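Local coordinates for protein L-methionine gamma-lyase (PDB 6LXU) that belongs to the Cys/Met metabolism family of PLP-dependent enzymes, forming a four-chain assembly in which pyridoxal phosphate is held covalently by the chain, at residues V107-T112 / V153-T158; V135-L140 / E170-I175; L164-L169 / E296-Y301; T182-D187 / G202-V207; M195-K200 / Q307-G312. One frame throughout, in Å; residues are numbered along the deposited sequence.

Contact 1: residues V107-T112 / V153-T158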
# COMPACT_ATOMS: atom_id res chain seq x y z
N VAL A 107 15.10 -6.27 37.85
CA VAL A 107 14.66 -7.22 36.82
C VAL A 107 15.50 -8.48 36.95
O VAL A 107 16.72 -8.40 37.08
CB VAL A 107 14.85 -6.64 35.40
CG1 VAL A 107 14.51 -7.67 34.32
CG2 VAL A 107 14.03 -5.37 35.23
N VAL A 108 14.83 -9.64 36.92
CA VAL A 108 15.48 -10.93 36.78
C VAL A 108 15.21 -11.46 35.39
O VAL A 108 14.04 -11.53 34.98
CB VAL A 108 14.99 -11.95 37.83
CG1 VAL A 108 15.61 -13.33 37.60
CG2 VAL A 108 15.29 -11.45 39.23
N THR A 109 16.25 -11.85 34.68
CA THR A 109 16.08 -12.39 33.34
C THR A 109 17.22 -13.36 33.01
O THR A 109 18.03 -13.70 33.89
CB THR A 109 15.90 -11.26 32.30
OG1 THR A 109 15.44 -11.82 31.06
CG2 THR A 109 17.19 -10.50 32.06
N ASP A 110 17.26 -13.84 31.78
CA ASP A 110 18.24 -14.83 31.36
C ASP A 110 19.34 -14.16 30.55
O ASP A 110 19.11 -13.13 29.93
CB ASP A 110 17.53 -15.91 30.53
CG ASP A 110 18.27 -17.23 30.53
OD1 ASP A 110 19.33 -17.32 29.86
OD2 ASP A 110 17.80 -18.18 31.18
N LYS A 111 20.55 -14.72 30.56
CA LYS A 111 21.56 -14.29 29.57
C LYS A 111 21.22 -14.70 28.11
O LYS A 111 21.64 -14.03 27.16
CB LYS A 111 22.99 -14.71 29.96
CG LYS A 111 23.23 -16.19 30.19
CD LYS A 111 24.54 -16.44 30.94
CE LYS A 111 24.45 -16.14 32.44
NZ LYS A 111 23.73 -17.21 33.19
N THR A 112 20.51 -15.81 27.96
CA THR A 112 20.01 -16.23 26.65
C THR A 112 18.67 -15.56 26.38
O THR A 112 17.59 -16.13 26.61
CB THR A 112 19.80 -17.73 26.52
OG1 THR A 112 18.60 -18.10 27.22
CG2 THR A 112 21.01 -18.51 27.03
N VAL A 153 10.04 -7.11 37.47
CA VAL A 153 9.84 -7.91 36.26
C VAL A 153 10.73 -9.14 36.31
O VAL A 153 11.92 -9.07 36.62
CB VAL A 153 10.19 -7.10 34.98
CG1 VAL A 153 10.30 -8.00 33.75
CG2 VAL A 153 9.16 -6.01 34.75
N VAL A 154 10.12 -10.28 35.97
CA VAL A 154 10.84 -11.47 35.58
C VAL A 154 10.55 -11.64 34.08
O VAL A 154 9.39 -11.77 33.71
CB VAL A 154 10.43 -12.71 36.41
CG1 VAL A 154 11.01 -13.98 35.83
CG2 VAL A 154 10.88 -12.52 37.85
N TYR A 155 11.59 -11.57 33.26
CA TYR A 155 11.44 -11.54 31.80
C TYR A 155 12.00 -12.83 31.24
O TYR A 155 13.15 -13.16 31.51
CB TYR A 155 12.17 -10.33 31.23
CG TYR A 155 11.96 -10.14 29.74
CD1 TYR A 155 12.68 -10.88 28.83
CD2 TYR A 155 11.01 -9.25 29.26
CE1 TYR A 155 12.47 -10.75 27.46
CE2 TYR A 155 10.81 -9.08 27.89
CZ TYR A 155 11.53 -9.84 27.00
OH TYR A 155 11.32 -9.65 25.64
N LEU A 156 11.18 -13.55 30.47
CA LEU A 156 11.52 -14.90 30.01
C LEU A 156 11.32 -15.05 28.51
O LEU A 156 10.51 -14.35 27.90
CB LEU A 156 10.66 -15.95 30.72
CG LEU A 156 10.65 -15.87 32.25
CD1 LEU A 156 9.58 -16.76 32.83
CD2 LEU A 156 12.01 -16.21 32.83
N GLU A 157 12.01 -16.03 27.94
CA GLU A 157 11.94 -16.30 26.51
C GLU A 157 12.17 -17.78 26.30
O GLU A 157 13.18 -18.29 26.75
CB GLU A 157 13.01 -15.46 25.82
CG GLU A 157 12.94 -15.40 24.32
CD GLU A 157 14.01 -14.52 23.71
OE1 GLU A 157 14.43 -13.46 24.30
OE2 GLU A 157 14.46 -14.88 22.61
N THR A 158 11.24 -18.49 25.65
CA THR A 158 11.39 -19.93 25.43
C THR A 158 10.54 -20.36 24.24
O THR A 158 9.38 -19.98 24.17
CB THR A 158 11.02 -20.77 26.69
OG1 THR A 158 11.20 -22.16 26.41
CG2 THR A 158 9.61 -20.51 27.19
O HOH W 1 16.04 -18.05 28.08

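Contact 2: residues V135-L140 / E170-I175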
# COMPACT_ATOMS: atom_id res chain seq x y z
N VAL A 135 20.45 -14.54 35.08
CA VAL A 135 20.64 -15.87 35.65
C VAL A 135 20.30 -16.93 34.61
O VAL A 135 19.84 -16.62 33.50
CB VAL A 135 19.75 -16.09 36.90
CG1 VAL A 135 19.95 -15.00 37.92
CG2 VAL A 135 18.26 -16.18 36.54
N ASP A 136 20.56 -18.19 34.95
CA ASP A 136 20.08 -19.30 34.15
C ASP A 136 18.67 -19.63 34.60
O ASP A 136 18.46 -20.27 35.62
CB ASP A 136 20.99 -20.52 34.37
CG ASP A 136 20.57 -21.73 33.56
OD1 ASP A 136 19.57 -21.64 32.81
OD2 ASP A 136 21.25 -22.78 33.66
N THR A 137 17.68 -19.17 33.81
CA THR A 137 16.28 -19.40 34.19
C THR A 137 15.79 -20.84 33.99
O THR A 137 14.67 -21.16 34.37
CB THR A 137 15.31 -18.39 33.53
OG1 THR A 137 15.33 -18.53 32.11
CG2 THR A 137 15.66 -16.96 33.92
N SER A 138 16.64 -21.72 33.44
CA SER A 138 16.38 -23.17 33.51
C SER A 138 16.69 -23.76 34.88
O SER A 138 16.33 -24.91 35.15
CB SER A 138 17.12 -23.94 32.40
OG SER A 138 18.50 -24.07 32.68
N ASN A 139 17.35 -22.99 35.75
CA ASN A 139 17.67 -23.41 37.11
C ASN A 139 16.74 -22.66 38.07
O ASN A 139 16.94 -21.48 38.36
CB ASN A 139 19.14 -23.12 37.40
CG ASN A 139 19.61 -23.67 38.73
OD1 ASN A 139 18.94 -23.51 39.76
ND2 ASN A 139 20.77 -24.31 38.72
N LEU A 140 15.70 -23.35 38.55
CA LEU A 140 14.68 -22.70 39.38
C LEU A 140 15.26 -22.11 40.67
O LEU A 140 14.81 -21.06 41.12
CB LEU A 140 13.54 -23.67 39.73
CG LEU A 140 12.70 -24.22 38.58
CD1 LEU A 140 11.56 -25.07 39.13
CD2 LEU A 140 12.15 -23.12 37.69
N GLU A 170 5.35 -21.95 33.65
CA GLU A 170 4.46 -22.07 34.81
C GLU A 170 5.24 -22.05 36.12
O GLU A 170 4.87 -21.35 37.07
CB GLU A 170 3.60 -23.32 34.70
CG GLU A 170 2.61 -23.43 35.85
CD GLU A 170 1.76 -24.66 35.84
OE1 GLU A 170 1.74 -25.42 34.86
OE2 GLU A 170 1.10 -24.88 36.91
N ALA A 171 6.31 -22.82 36.17
CA ALA A 171 7.11 -22.91 37.39
C ALA A 171 7.79 -21.59 37.72
O ALA A 171 7.77 -21.13 38.87
CB ALA A 171 8.14 -24.01 37.25
N LEU A 172 8.36 -20.94 36.69
CA LEU A 172 9.02 -19.66 36.91
C LEU A 172 8.04 -18.58 37.32
O LEU A 172 8.36 -17.72 38.14
CB LEU A 172 9.77 -19.23 35.64
CG LEU A 172 11.02 -20.06 35.36
CD1 LEU A 172 11.47 -19.91 33.91
CD2 LEU A 172 12.13 -19.67 36.31
N SER A 173 6.83 -18.61 36.77
CA SER A 173 5.83 -17.64 37.13
C SER A 173 5.43 -17.77 38.60
O SER A 173 5.21 -16.77 39.26
CB SER A 173 4.59 -17.73 36.25
OG SER A 173 4.92 -17.38 34.89
N LYS A 174 5.33 -19.01 39.09
CA LYS A 174 5.04 -19.23 40.52
C LYS A 174 6.13 -18.65 41.40
O LYS A 174 5.82 -18.02 42.42
CB LYS A 174 4.85 -20.72 40.81
CG LYS A 174 3.54 -21.23 40.28
CD LYS A 174 3.47 -22.73 40.41
CE LYS A 174 2.16 -23.25 39.88
NZ LYS A 174 2.14 -24.72 39.91
N ILE A 175 7.38 -18.82 41.00
CA ILE A 175 8.50 -18.24 41.76
C ILE A 175 8.42 -16.72 41.75
O ILE A 175 8.53 -16.07 42.79
CB ILE A 175 9.85 -18.72 41.21
CG1 ILE A 175 10.00 -20.22 41.47
CG2 ILE A 175 11.03 -17.94 41.83
CD1 ILE A 175 11.07 -20.89 40.67

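Contact 3: residues L164-L169 / E296-Y301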
# COMPACT_ATOMS: atom_id res chain seq x y z
N LEU A 164 18.15 -23.08 21.36
CA LEU A 164 16.72 -23.36 21.60
C LEU A 164 16.47 -23.84 23.04
O LEU A 164 15.78 -24.84 23.30
CB LEU A 164 16.15 -24.31 20.54
CG LEU A 164 16.21 -23.68 19.14
CD1 LEU A 164 15.81 -24.67 18.07
CD2 LEU A 164 15.36 -22.42 19.01
N LYS A 165 17.03 -23.08 23.97
CA LYS A 165 16.85 -23.32 25.39
C LYS A 165 15.39 -23.25 25.78
O LYS A 165 14.67 -22.33 25.38
CB LYS A 165 17.64 -22.27 26.17
CG LYS A 165 17.60 -22.41 27.69
CD LYS A 165 18.41 -21.29 28.34
CE LYS A 165 18.46 -21.40 29.84
NZ LYS A 165 19.45 -20.45 30.40
N ILE A 166 14.99 -24.21 26.61
CA ILE A 166 13.63 -24.31 27.12
C ILE A 166 13.63 -23.97 28.61
O ILE A 166 14.49 -24.45 29.37
CB ILE A 166 13.08 -25.74 26.93
CG1 ILE A 166 13.05 -26.16 25.45
CG2 ILE A 166 11.71 -25.90 27.57
CD1 ILE A 166 12.17 -25.28 24.58
N VAL A 167 12.69 -23.15 29.04
CA VAL A 167 12.49 -22.86 30.47
C VAL A 167 11.01 -23.02 30.79
O VAL A 167 10.15 -22.89 29.92
CB VAL A 167 13.05 -21.49 30.90
CG1 VAL A 167 14.51 -21.34 30.46
CG2 VAL A 167 12.22 -20.34 30.38
N ASP A 168 10.73 -23.33 32.06
CA ASP A 168 9.40 -23.73 32.50
C ASP A 168 8.59 -22.51 32.91
O ASP A 168 8.77 -21.98 34.01
CB ASP A 168 9.53 -24.72 33.66
CG ASP A 168 8.22 -25.41 34.02
OD1 ASP A 168 7.17 -24.75 33.99
OD2 ASP A 168 8.28 -26.62 34.36
N LEU A 169 7.70 -22.06 32.03
CA LEU A 169 6.99 -20.81 32.26
C LEU A 169 6.09 -20.86 33.49
O LEU A 169 6.02 -19.89 34.23
CB LEU A 169 6.18 -20.44 31.03
CG LEU A 169 7.01 -20.14 29.77
CD1 LEU A 169 6.07 -19.78 28.63
CD2 LEU A 169 7.99 -19.01 30.03
N GLU A 296 14.28 -36.01 22.20
CA GLU A 296 14.31 -36.51 23.58
C GLU A 296 15.64 -36.25 24.27
O GLU A 296 15.71 -36.22 25.51
CB GLU A 296 13.97 -38.00 23.63
CG GLU A 296 12.53 -38.32 23.24
CD GLU A 296 12.24 -39.81 23.22
OE1 GLU A 296 13.01 -40.59 23.83
OE2 GLU A 296 11.24 -40.21 22.60
N THR A 297 16.69 -36.04 23.48
CA THR A 297 18.01 -35.70 23.98
C THR A 297 18.22 -34.20 24.22
O THR A 297 19.29 -33.79 24.66
CB THR A 297 19.08 -36.20 22.97
OG1 THR A 297 18.78 -35.69 21.66
CG2 THR A 297 19.08 -37.74 22.92
N HIS A 298 17.22 -33.37 23.92
CA HIS A 298 17.33 -31.93 24.14
C HIS A 298 17.10 -31.65 25.63
O HIS A 298 16.12 -32.12 26.18
CB HIS A 298 16.28 -31.19 23.29
CG HIS A 298 16.54 -29.72 23.16
ND1 HIS A 298 17.57 -29.23 22.39
CD2 HIS A 298 15.89 -28.65 23.67
CE1 HIS A 298 17.55 -27.91 22.44
NE2 HIS A 298 16.55 -27.53 23.21
N PRO A 299 17.92 -30.78 26.23
CA PRO A 299 17.63 -30.38 27.61
C PRO A 299 16.27 -29.72 27.71
O PRO A 299 15.91 -28.89 26.86
CB PRO A 299 18.76 -29.39 27.94
CG PRO A 299 19.83 -29.69 26.98
CD PRO A 299 19.12 -30.10 25.72
N GLY A 300 15.51 -30.08 28.73
CA GLY A 300 14.17 -29.54 28.90
C GLY A 300 13.13 -30.11 27.96
O GLY A 300 12.05 -29.54 27.84
N TYR A 301 13.42 -31.26 27.34
CA TYR A 301 12.44 -31.88 26.43
C TYR A 301 11.09 -32.07 27.14
O TYR A 301 10.03 -31.80 26.57
CB TYR A 301 12.97 -33.23 25.92
CG TYR A 301 11.91 -34.11 25.32
CD1 TYR A 301 11.36 -33.84 24.07
CD2 TYR A 301 11.44 -35.24 26.01
CE1 TYR A 301 10.37 -34.64 23.53
CE2 TYR A 301 10.44 -36.05 25.47
CZ TYR A 301 9.92 -35.74 24.23
OH TYR A 301 8.94 -36.53 23.69
O HOH W 2 17.00 -26.49 26.61

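Contact 4: residues T182-D187 / G202-V207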
# COMPACT_ATOMS: atom_id res chain seq x y z
N THR A 182 5.65 -8.35 41.45
CA THR A 182 6.42 -8.79 40.28
C THR A 182 5.53 -9.20 39.11
O THR A 182 4.61 -10.00 39.26
CB THR A 182 7.34 -9.97 40.65
OG1 THR A 182 8.17 -9.60 41.76
CG2 THR A 182 8.22 -10.39 39.47
N LEU A 183 5.84 -8.66 37.93
CA LEU A 183 5.18 -9.05 36.68
C LEU A 183 6.07 -10.01 35.90
O LEU A 183 7.28 -9.80 35.81
CB LEU A 183 4.91 -7.83 35.82
CG LEU A 183 3.92 -6.82 36.40
CD1 LEU A 183 3.98 -5.52 35.61
CD2 LEU A 183 2.51 -7.38 36.42
N VAL A 184 5.45 -11.03 35.32
CA VAL A 184 6.13 -11.98 34.47
C VAL A 184 5.80 -11.63 33.02
O VAL A 184 4.63 -11.56 32.64
CB VAL A 184 5.73 -13.44 34.78
CG1 VAL A 184 6.52 -14.40 33.90
CG2 VAL A 184 5.99 -13.77 36.25
N ILE A 185 6.86 -11.42 32.23
CA ILE A 185 6.74 -11.02 30.81
C ILE A 185 7.43 -12.11 30.01
O ILE A 185 8.56 -12.47 30.31
CB ILE A 185 7.41 -9.65 30.55
CG1 ILE A 185 6.81 -8.59 31.48
CG2 ILE A 185 7.27 -9.27 29.09
CD1 ILE A 185 7.45 -7.23 31.39
N VAL A 186 6.75 -12.62 28.98
CA VAL A 186 7.31 -13.66 28.12
C VAL A 186 7.30 -13.22 26.66
O VAL A 186 6.27 -12.81 26.14
CB VAL A 186 6.54 -14.99 28.25
CG1 VAL A 186 7.02 -16.02 27.25
CG2 VAL A 186 6.71 -15.51 29.66
N ASP A 187 8.45 -13.36 26.03
CA ASP A 187 8.58 -13.21 24.57
C ASP A 187 8.24 -14.54 23.93
O ASP A 187 9.02 -15.48 23.99
CB ASP A 187 10.00 -12.73 24.25
CG ASP A 187 10.25 -12.51 22.77
OD1 ASP A 187 9.46 -13.03 21.95
OD2 ASP A 187 11.26 -11.84 22.44
N GLY A 202 -0.03 -18.61 33.84
CA GLY A 202 0.15 -17.63 34.92
C GLY A 202 1.02 -16.44 34.58
O GLY A 202 1.27 -15.61 35.44
N VAL A 203 1.49 -16.32 33.34
CA VAL A 203 2.29 -15.17 32.91
C VAL A 203 1.40 -13.93 32.87
O VAL A 203 0.22 -14.02 32.57
CB VAL A 203 2.93 -15.49 31.55
CG1 VAL A 203 3.56 -14.27 30.88
CG2 VAL A 203 3.94 -16.62 31.72
N ASP A 204 1.96 -12.75 33.17
CA ASP A 204 1.17 -11.53 33.16
C ASP A 204 1.08 -10.85 31.79
O ASP A 204 0.03 -10.32 31.45
CB ASP A 204 1.75 -10.53 34.15
CG ASP A 204 1.70 -11.05 35.57
OD1 ASP A 204 0.59 -11.10 36.13
OD2 ASP A 204 2.75 -11.44 36.09
N ILE A 205 2.19 -10.82 31.04
CA ILE A 205 2.25 -10.09 29.76
C ILE A 205 2.97 -10.96 28.75
O ILE A 205 4.03 -11.50 29.04
CB ILE A 205 3.02 -8.76 29.91
CG1 ILE A 205 2.43 -7.88 31.02
CG2 ILE A 205 3.06 -8.02 28.57
CD1 ILE A 205 3.28 -6.68 31.38
N VAL A 206 2.40 -11.07 27.55
CA VAL A 206 3.04 -11.73 26.42
C VAL A 206 3.44 -10.67 25.41
O VAL A 206 2.64 -9.78 25.09
CB VAL A 206 2.12 -12.77 25.76
CG1 VAL A 206 2.64 -13.22 24.40
CG2 VAL A 206 1.95 -13.95 26.69
N VAL A 207 4.66 -10.79 24.89
CA VAL A 207 5.13 -9.92 23.81
C VAL A 207 5.55 -10.79 22.62
O VAL A 207 5.99 -11.94 22.76
CB VAL A 207 6.27 -8.98 24.26
CG1 VAL A 207 5.82 -8.10 25.41
CG2 VAL A 207 7.53 -9.74 24.60

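Contact 5: residues M195-K200 / Q307-G312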
# COMPACT_ATOMS: atom_id res chain seq x y z
N MET A 195 1.57 -22.84 19.39
CA MET A 195 2.24 -23.82 20.23
C MET A 195 2.15 -23.56 21.72
O MET A 195 2.15 -24.52 22.50
CB MET A 195 3.72 -23.93 19.86
CG MET A 195 3.90 -24.49 18.47
SD MET A 195 5.60 -24.52 17.90
CE MET A 195 5.49 -23.39 16.51
N GLN A 196 2.10 -22.30 22.15
CA GLN A 196 2.30 -21.98 23.56
C GLN A 196 1.48 -20.75 23.88
O GLN A 196 1.49 -19.79 23.10
CB GLN A 196 3.79 -21.69 23.74
CG GLN A 196 4.30 -21.45 25.13
CD GLN A 196 5.82 -21.46 25.16
OE1 GLN A 196 6.44 -22.47 25.49
NE2 GLN A 196 6.44 -20.35 24.76
N LYS A 197 0.75 -20.78 25.00
CA LYS A 197 -0.08 -19.67 25.44
C LYS A 197 0.30 -19.30 26.87
O LYS A 197 -0.30 -19.80 27.85
CB LYS A 197 -1.57 -20.00 25.30
CG LYS A 197 -1.99 -20.27 23.86
CD LYS A 197 -3.50 -20.24 23.69
CE LYS A 197 -3.94 -20.77 22.34
NZ LYS A 197 -5.34 -20.39 22.01
N PRO A 198 1.33 -18.47 27.02
CA PRO A 198 1.88 -18.22 28.35
C PRO A 198 0.87 -17.68 29.37
O PRO A 198 1.01 -17.97 30.57
CB PRO A 198 3.01 -17.21 28.08
CG PRO A 198 3.44 -17.51 26.67
CD PRO A 198 2.16 -17.84 25.97
N LEU A 199 -0.12 -16.91 28.93
CA LEU A 199 -1.08 -16.36 29.89
C LEU A 199 -1.85 -17.47 30.60
O LEU A 199 -2.22 -17.32 31.77
CB LEU A 199 -2.05 -15.41 29.20
CG LEU A 199 -1.41 -14.19 28.52
CD1 LEU A 199 -2.47 -13.36 27.84
CD2 LEU A 199 -0.60 -13.33 29.49
N LYS A 200 -2.04 -18.60 29.93
CA LYS A 200 -2.74 -19.74 30.55
C LYS A 200 -1.89 -20.44 31.60
O LYS A 200 -2.41 -21.27 32.37
CB LYS A 200 -3.20 -20.72 29.47
CG LYS A 200 -4.12 -20.06 28.45
CD LYS A 200 -4.70 -21.05 27.45
CE LYS A 200 -5.82 -21.87 28.06
NZ LYS A 200 -6.56 -22.62 27.01
N GLN A 307 4.44 -27.74 27.85
CA GLN A 307 3.96 -26.37 27.60
C GLN A 307 3.85 -25.99 26.12
O GLN A 307 3.35 -24.90 25.83
CB GLN A 307 4.80 -25.35 28.38
CG GLN A 307 6.17 -25.08 27.81
CD GLN A 307 7.07 -24.22 28.69
OE1 GLN A 307 6.76 -23.90 29.84
NE2 GLN A 307 8.23 -23.86 28.14
N MET A 308 4.27 -26.87 25.21
CA MET A 308 4.21 -26.60 23.77
C MET A 308 3.38 -27.67 23.09
O MET A 308 3.61 -28.87 23.28
CB MET A 308 5.60 -26.61 23.14
CG MET A 308 6.59 -25.64 23.76
SD MET A 308 8.19 -25.62 22.94
CE MET A 308 7.83 -24.77 21.40
N LYS A 309 2.44 -27.25 22.25
CA LYS A 309 1.61 -28.19 21.49
C LYS A 309 2.36 -28.82 20.33
O LYS A 309 1.98 -29.89 19.86
CB LYS A 309 0.36 -27.50 20.97
CG LYS A 309 -0.56 -27.02 22.08
CD LYS A 309 -1.78 -26.35 21.46
CE LYS A 309 -2.73 -25.79 22.49
NZ LYS A 309 -3.90 -25.14 21.84
N ASP A 310 3.38 -28.13 19.83
CA ASP A 310 4.31 -28.69 18.86
C ASP A 310 5.65 -28.03 19.17
O ASP A 310 5.71 -27.08 19.94
CB ASP A 310 3.84 -28.43 17.42
CG ASP A 310 4.38 -29.45 16.42
OD1 ASP A 310 5.39 -30.12 16.72
OD2 ASP A 310 3.77 -29.59 15.34
N PHE A 311 6.72 -28.55 18.56
CA PHE A 311 8.07 -28.25 19.01
C PHE A 311 8.80 -27.20 18.18
O PHE A 311 9.97 -26.93 18.42
CB PHE A 311 8.89 -29.53 19.07
CG PHE A 311 8.41 -30.51 20.11
CD1 PHE A 311 8.60 -30.27 21.46
CD2 PHE A 311 7.80 -31.71 19.74
CE1 PHE A 311 8.18 -31.18 22.43
CE2 PHE A 311 7.37 -32.63 20.69
CZ PHE A 311 7.56 -32.36 22.03
N GLY A 312 8.09 -26.58 17.25
CA GLY A 312 8.57 -25.41 16.53
C GLY A 312 9.20 -25.68 15.20
O GLY A 312 9.36 -26.83 14.77
O HOH W 3 8.97 -23.38 25.28
O HOH W 4 1.16 -23.29 26.46

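Contact 1: residues V107-T112 / V153-T158
Val-108 and Val-154 lie abreast in two neighbouring parallel strands of the seven-stranded mixed sheet of a fold type I PLP-dependent enzyme, and the pairing illustrates how a strand pair that is tight at Val-107 and Val-108 parts further along. In the tight part, Val-108 N donates to Val-153 O over 3.0 Å, and its own carbonyl answers by receiving Tyr-155 N, with Val-108 O again 3.0 Å away. Alpha-carbon hydrogens of Val-107 and Val-154 fill in beside these two bonds. The valine side chains flank one another on alternate faces: Val-107 CG2 is 4.2 Å from Val-153 CB on one, while Val-108 CB is 4.1 Å from Val-154 CG2 on the other.

Beyond Thr-109 the strands diverge, and Asp-110 N lies 4.2 Å from Tyr-155 O. The carbonyl is served by a side chain instead: Thr-109 OG1, turned anti to its own backbone N (chi1 -167°), gives its hydrogen to Tyr-155 O, reaching it from 41° above the carbonyl plane. Further on, the chain turns toward solvent. Asp-110 OD1 takes Thr-112 N on its anti lone pair at 2.7 Å, making an Asx turn, while OD2 is held by Lys-165. Lys-111 is exposed, and a water lies between Thr-112 OG1 and Glu-157 O, within hydrogen-bonding distance of both. The Thr-109 hydroxyl also lies at the edge of the tyrosine ring, near its plane, with OG1 3.7 Å from Tyr-155 CD1.

Contact 2: residues V135-L140 / E170-I175
Leu-140 and Leu-172 bring the two backbones closest, their CA atoms 6.9 Å apart, where the first residue of helix 140-146 meets the side of helix 169-176. The segment 135-140 arrives there through a type I beta turn from Asp-136 to Asn-139. Asp-136 OD1 stabilises the bend as an Asx turn, taking both Ser-138 N and Ser-138 OG from one face of its carboxylate plane, and it also has Lys-165 as a salt-bridge partner. Asn-139 then caps the new helix through its OD1, which receives Glu-142 N. No hydrogen bond crosses the contact; it is an example of two chain segments joined by aliphatic packing alone.

Leu-140 carries most of it. Its CD2 methyl touches both CD2 of Leu-172, at 3.7 Å, and CD1 of Ile-175, at 3.9 Å, the leucine crossing both side chains obliquely. The other branch, CD1, rests 4.0 Å from Ala-171 CB. Farther back, Leu-140 CB is 3.8 Å from the same Ile-175 CD1. Leu-172 also reaches the turn itself: its forked end faces the carbonyl oxygen of Thr-137, with both CD1 and CD2 3.5 Å from Thr-137 O, an apolar approach rather than a polar one. The Thr-137 hydroxyl is engaged by Asp-110 OD2.

Around this packing, Leu-172 continues inward to Leu-156 of strand 151-157 and to Val-143 of helix 140-146, while Val-135 packs on Glu-142 and Ala-146, so that the two helices lie together over one face of the seven-stranded sheet.

Contact 3: residues L164-L169 / E296-Y301
His-298 NE2 donates to Leu-164 O over 2.8 Å, the one direct hydrogen bond between two loops that each lead into a helix. One holds a type II beta turn, His-298 to Tyr-301, with Gly-300 as N-cap of helix 301-307; the other passes through a G1 beta bulge at Leu-164 and Lys-165 and runs on to Asp-168, the N-cap of helix 169-176.

The imidazole meets its acceptor edge-on, the carbonyl oxygen only 9° out of the ring plane, yet relative to the carbonyl it comes from well above the plane, by 51°. The anti arrangement about chi1 (-164°) carries the ring across to Leu-164, and Pro-299 CD lies over one ring face, offset toward the rim, 3.6 Å above the plane. A water adds a second polar link: it receives Ile-166 N at 3.0 Å and donates to Pro-299 O at 2.6 Å.

Ile-166 supplies the apolar share. It crosses the histidine at about a right angle, CG1 lying 4.2 Å from CD2 of His-298 at the ring edge. Gly-300, with positive phi, brings its bare backbone alongside the other branch, where Ile-166 CG2 rests 3.7 Å from Gly-300 O.

Contact 4: residues T182-D187 / G202-V207
Ile-185 and Ile-205 are paired in adjacent parallel strands 4.7 Å apart, inclined by 22°, the two ends of a beta-alpha-beta crossover through helix 192-195. Val-186 N bonds to Ile-205 O, and Val-186 O takes Val-207 N, each over 2.9 Å. One step earlier the ladder changes character: Val-184 O accepts both Asp-204 N and Ile-205 N, and a side chain extends the pairing. With CG beside its own backbone N (chi1 -62°), Asp-204 turns the anti lone pair of OD2 to Val-184 N, 2.8 Å away and almost straight at 170°. The buried carboxylate has further partners, His-177 on OD2 and Arg-228 on OD1.

Hydrophobic contacts line both faces. Ile-185 and Ile-205 lie side by side, CG1 of the first 4.0 Å from CD1 of the second. On the other face Val-203 crosses Val-186 at about a right angle, both its methyls, CG1 and CG2, 3.6 Å from Val-186 CG2.

Asp-187 OD1 bonds Thr-189, and OD2 lies close to N1 of the modified residue LLP at position 212, placing this strand end at the cofactor. Helix 89-100 covers the Ile-185 face, helix 169-176 that of Val-186, and strands 151-157 and 223-227 flank 183-187 and 205-209 respectively.

Contact 5: residues M195-K200 / Q307-G312
Gln-196 and Gln-307 run side by side in the same direction, but their amide planes stand 86° apart, nearly perpendicular. Gln-196 OE1 comes within 3.5 Å of Gln-307 NE2 at an angle too poor for a hydrogen bond, and a water makes the link instead, donating to Gln-196 OE1 at 2.7 Å and accepting from Gln-307 NE2 at 3.0 Å. Each amide is pinned by other partners: Gln-196 NE2 reaches Asn-188 and Thr-158, while Gln-307 spans the start of a helix, its OE1 taking Leu-169 N and its NE2 giving to Val-167 O. The arrangement shows how glutamines can tie several loops together without bonding each other. The apolar flank of Met-308 closes in too, its CG 3.6 Å from Gln-196 OE1.

The direct bond is between backbones. Lys-309 N donates to Met-195 O over 2.8 Å, in the carbonyl plane and on a lone pair. The Met-195 side chain then runs along the 310-312 backbone: SD sits 3.3 Å from Asp-310 O and equally far from Gly-312 N, and the bend at chi3 (-116°) sets CE over the glycine, 3.7 Å from Gly-312 CA. Asp-310 O is buried here with no hydrogen-bond partner. A second water joins Lys-197 N to Gln-307 O, and nearer the surface the ammonium of Lys-197 pairs with Glu-79.

Met-195 packs onto Met-267 and Cys-271 of helix 263-282, and Pro-198 onto Val-206 of strand 205-209, so the contact bridges the end of helix 192-195 to the loop between helix 301-307 and strand 314-319 of the five-stranded sheet.

How the contacts relate
Contacts 1 and 4 form the buried core: both are parallel strand pairs of one sheet, joined because strands 151-157 and 183-187 are themselves neighbours, and both rest on backbone ladders, each with one side chain taking a backbone partner. Contact 2 is also buried but sits over that sheet, with helix 169-176 packing through aliphatic side chains with no hydrogen bond across. Contacts 3 and 5 lie among loops, contact 3 still buried, contact 5 only partly, and there water bridges and single direct bonds replace ladders. Contact 5 is tied to contact 3 through Gln-307. A single lysine, Lys-165, ties contact 3 to contacts 1 and 2.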